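Local coordinates for HTH-type dhaKLM operon transcriptional activator DhaS (Lactococcus lactis, PDB 2IU5), which activates transcription of the dhaKLM operon, in complex with DhaQ and upon activation by dihydroxyacetone, by binding an inverted repeat upstream of and partially overlapping the -35 promoter sequence, at residues Asn67-Leu72 with Ile98-Ile103. The protein carries 1 engineered substitution. Residues are numbered along the deposited sequence; the frame is centred on the assembly and turned at random.
Sequences NDFAEL and IFYQKI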
loop_
_atom_site.group_PDB
_atom_site.type_symbol
_atom_site.label_atom_id
_atom_site.label_comp_id
_atom_site.label_asym_id
_atom_site.label_seq_id
_atom_site.Cartn_x
_atom_site.Cartn_y
_atom_site.Cartn_z
ATOM N N ASN A 67 20.063 2.060 9.694
ATOM C CA ASN A 67 20.905 3.245 9.640
ATOM C C ASN A 67 20.544 4.126 8.454
ATOM O O ASN A 67 20.441 5.343 8.588
ATOM C CB ASN A 67 22.353 2.823 9.458
ATOM C CG ASN A 67 23.268 4.011 9.234
ATOM O OD1 ASN A 67 23.709 4.635 10.195
ATOM N ND2 ASN A 67 23.556 4.332 7.961
ATOM N N ASP A 68 20.357 3.521 7.290
ATOM C CA ASP A 68 20.285 4.329 6.071
ATOM C C ASP A 68 18.971 5.113 6.058
ATOM O O ASP A 68 18.950 6.299 5.730
ATOM C CB ASP A 68 20.384 3.451 4.820
ATOM C CG ASP A 68 21.818 3.030 4.512
ATOM O OD1 ASP A 68 22.726 3.293 5.337
ATOM O OD2 ASP A 68 22.013 2.441 3.434
ATOM N N PHE A 69 17.867 4.456 6.411
ATOM C CA PHE A 69 16.583 5.149 6.433
ATOM C C PHE A 69 16.500 6.218 7.503
ATOM O O PHE A 69 15.945 7.287 7.248
ATOM C CB PHE A 69 15.412 4.168 6.498
ATOM C CG PHE A 69 15.197 3.439 5.200
ATOM C CD1 PHE A 69 14.384 3.977 4.212
ATOM C CD2 PHE A 69 15.815 2.211 4.958
ATOM C CE1 PHE A 69 14.192 3.287 2.996
ATOM C CE2 PHE A 69 15.628 1.516 3.753
ATOM C CZ PHE A 69 14.820 2.050 2.773
ATOM N N ALA A 70 17.040 5.957 8.687
ATOM C CA ALA A 70 17.088 6.999 9.728
ATOM C C ALA A 70 17.948 8.188 9.312
ATOM O O ALA A 70 17.604 9.343 9.570
ATOM C CB ALA A 70 17.614 6.410 11.025
ATOM N N GLU A 71 19.074 7.905 8.662
ATOM C CA GLU A 71 19.984 8.960 8.278
ATOM C C GLU A 71 19.293 9.876 7.289
ATOM O O GLU A 71 19.440 11.101 7.369
ATOM C CB GLU A 71 21.276 8.386 7.717
ATOM C CG GLU A 71 22.143 7.830 8.821
ATOM C CD GLU A 71 23.602 7.705 8.435
ATOM O OE1 GLU A 71 23.883 7.645 7.213
ATOM O OE2 GLU A 71 24.443 7.669 9.370
ATOM N N LEU A 72 18.542 9.270 6.374
ATOM C CA LEU A 72 17.915 10.020 5.289
ATOM C C LEU A 72 16.733 10.834 5.779
ATOM O O LEU A 72 16.509 11.958 5.302
ATOM C CB LEU A 72 17.481 9.084 4.164
ATOM C CG LEU A 72 18.646 8.506 3.353
ATOM C CD1 LEU A 72 18.206 7.210 2.692
ATOM C CD2 LEU A 72 19.191 9.487 2.332
ATOM N N ILE A 98 19.143 -1.929 -7.376
ATOM C CA ILE A 98 19.389 -3.348 -7.565
ATOM C C ILE A 98 19.457 -4.035 -6.202
ATOM O O ILE A 98 18.908 -5.121 -6.011
ATOM C CB ILE A 98 20.655 -3.614 -8.362
ATOM C CG1 ILE A 98 20.423 -3.175 -9.798
ATOM C CG2 ILE A 98 21.082 -5.082 -8.238
ATOM C CD1 ILE A 98 21.587 -3.354 -10.702
ATOM N N PHE A 99 20.131 -3.408 -5.246
ATOM C CA PHE A 99 20.198 -3.886 -3.866
ATOM C C PHE A 99 18.787 -4.134 -3.360
ATOM O O PHE A 99 18.504 -5.220 -2.831
ATOM C CB PHE A 99 20.901 -2.805 -3.032
ATOM C CG PHE A 99 21.030 -3.077 -1.551
ATOM C CD1 PHE A 99 22.073 -3.825 -1.030
ATOM C CD2 PHE A 99 20.098 -2.563 -0.670
ATOM C CE1 PHE A 99 22.172 -4.050 0.339
ATOM C CE2 PHE A 99 20.196 -2.790 0.692
ATOM C CZ PHE A 99 21.234 -3.536 1.198
ATOM N N TYR A 100 17.908 -3.133 -3.513
ATOM C CA TYR A 100 16.556 -3.270 -2.954
ATOM C C TYR A 100 15.692 -4.254 -3.722
ATOM O O TYR A 100 14.877 -4.962 -3.114
ATOM C CB TYR A 100 15.858 -1.921 -2.650
ATOM C CG TYR A 100 16.481 -1.358 -1.405
ATOM C CD1 TYR A 100 16.165 -1.906 -0.155
ATOM C CD2 TYR A 100 17.381 -0.311 -1.454
ATOM C CE1 TYR A 100 16.721 -1.431 1.014
ATOM C CE2 TYR A 100 17.954 0.186 -0.268
ATOM C CZ TYR A 100 17.608 -0.387 0.953
ATOM O OH TYR A 100 18.155 0.073 2.122
ATOM N N GLN A 101 15.837 -4.329 -5.041
ATOM C CA GLN A 101 15.183 -5.398 -5.796
ATOM C C GLN A 101 15.549 -6.757 -5.193
ATOM O O GLN A 101 14.678 -7.625 -5.003
ATOM C CB GLN A 101 15.667 -5.432 -7.244
ATOM C CG GLN A 101 15.206 -4.309 -8.104
ATOM C CD GLN A 101 15.691 -4.472 -9.528
ATOM O OE1 GLN A 101 16.593 -5.278 -9.806
ATOM N NE2 GLN A 101 15.098 -3.712 -10.443
ATOM N N LYS A 102 16.836 -6.937 -4.897
ATOM C CA LYS A 102 17.277 -8.182 -4.289
ATOM C C LYS A 102 16.685 -8.438 -2.927
ATOM O O LYS A 102 16.314 -9.565 -2.619
ATOM C CB LYS A 102 18.795 -8.290 -4.272
ATOM C CG LYS A 102 19.359 -8.435 -5.660
ATOM C CD LYS A 102 20.877 -8.350 -5.656
ATOM C CE LYS A 102 21.383 -8.484 -7.075
ATOM N NZ LYS A 102 22.830 -8.146 -7.242
ATOM N N ILE A 103 16.592 -7.399 -2.116
ATOM C CA ILE A 103 16.045 -7.543 -0.771
ATOM C C ILE A 103 14.562 -7.902 -0.814
ATOM O O ILE A 103 14.096 -8.713 -0.003
ATOM C CB ILE A 103 16.220 -6.274 0.033
ATOM C CG1 ILE A 103 17.708 -5.947 0.222
ATOM C CG2 ILE A 103 15.500 -6.401 1.377
ATOM C CD1 ILE A 103 18.518 -7.071 0.801
#
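With CG anti to the carbonyl carbon in both Phe-69 (chi1 -72°) and Tyr-100 (chi1 -75°), the two rings reach from opposite directions into the space between helix 57-73 and helix 97-106. The approach is oblique, with Tyr-100 OH 3.3 Å from Phe-69 CE2 and Tyr-100 CZ 3.9 Å from the same carbon. The ring centroids are 5.9 Å apart and the planes incline at 71°. Within its own helix Tyr-100 is flanked by Phe-99, whose CD2 sits 3.4 Å above the centre of the phenol ring, while Leu-93 of helix 82-95 also touches the side chain. Tyr-100 OH is hydrogen-bonded to Tyr-92 OH, which also hydrogen-bonds Asp-68 OD2, itself salt-bridged to Lys-23. On Asp-68, OD1 receives Asn-67 ND2 through its anti lone pair at 2.9 Å, helping to fix the carboxylate. A leucine in place of Tyr-100 would probably leave Tyr-92 without this hydroxyl partner and open a gap beside Phe-69 CE2. The contact thus exemplifies how a buried phenol serves two environments, its hydroxyl both joining a polar network and touching Phe-69, while the ring packs against Phe-99 and Leu-93, here between the DNA-binding and C-terminal regions of a TetR-family regulator.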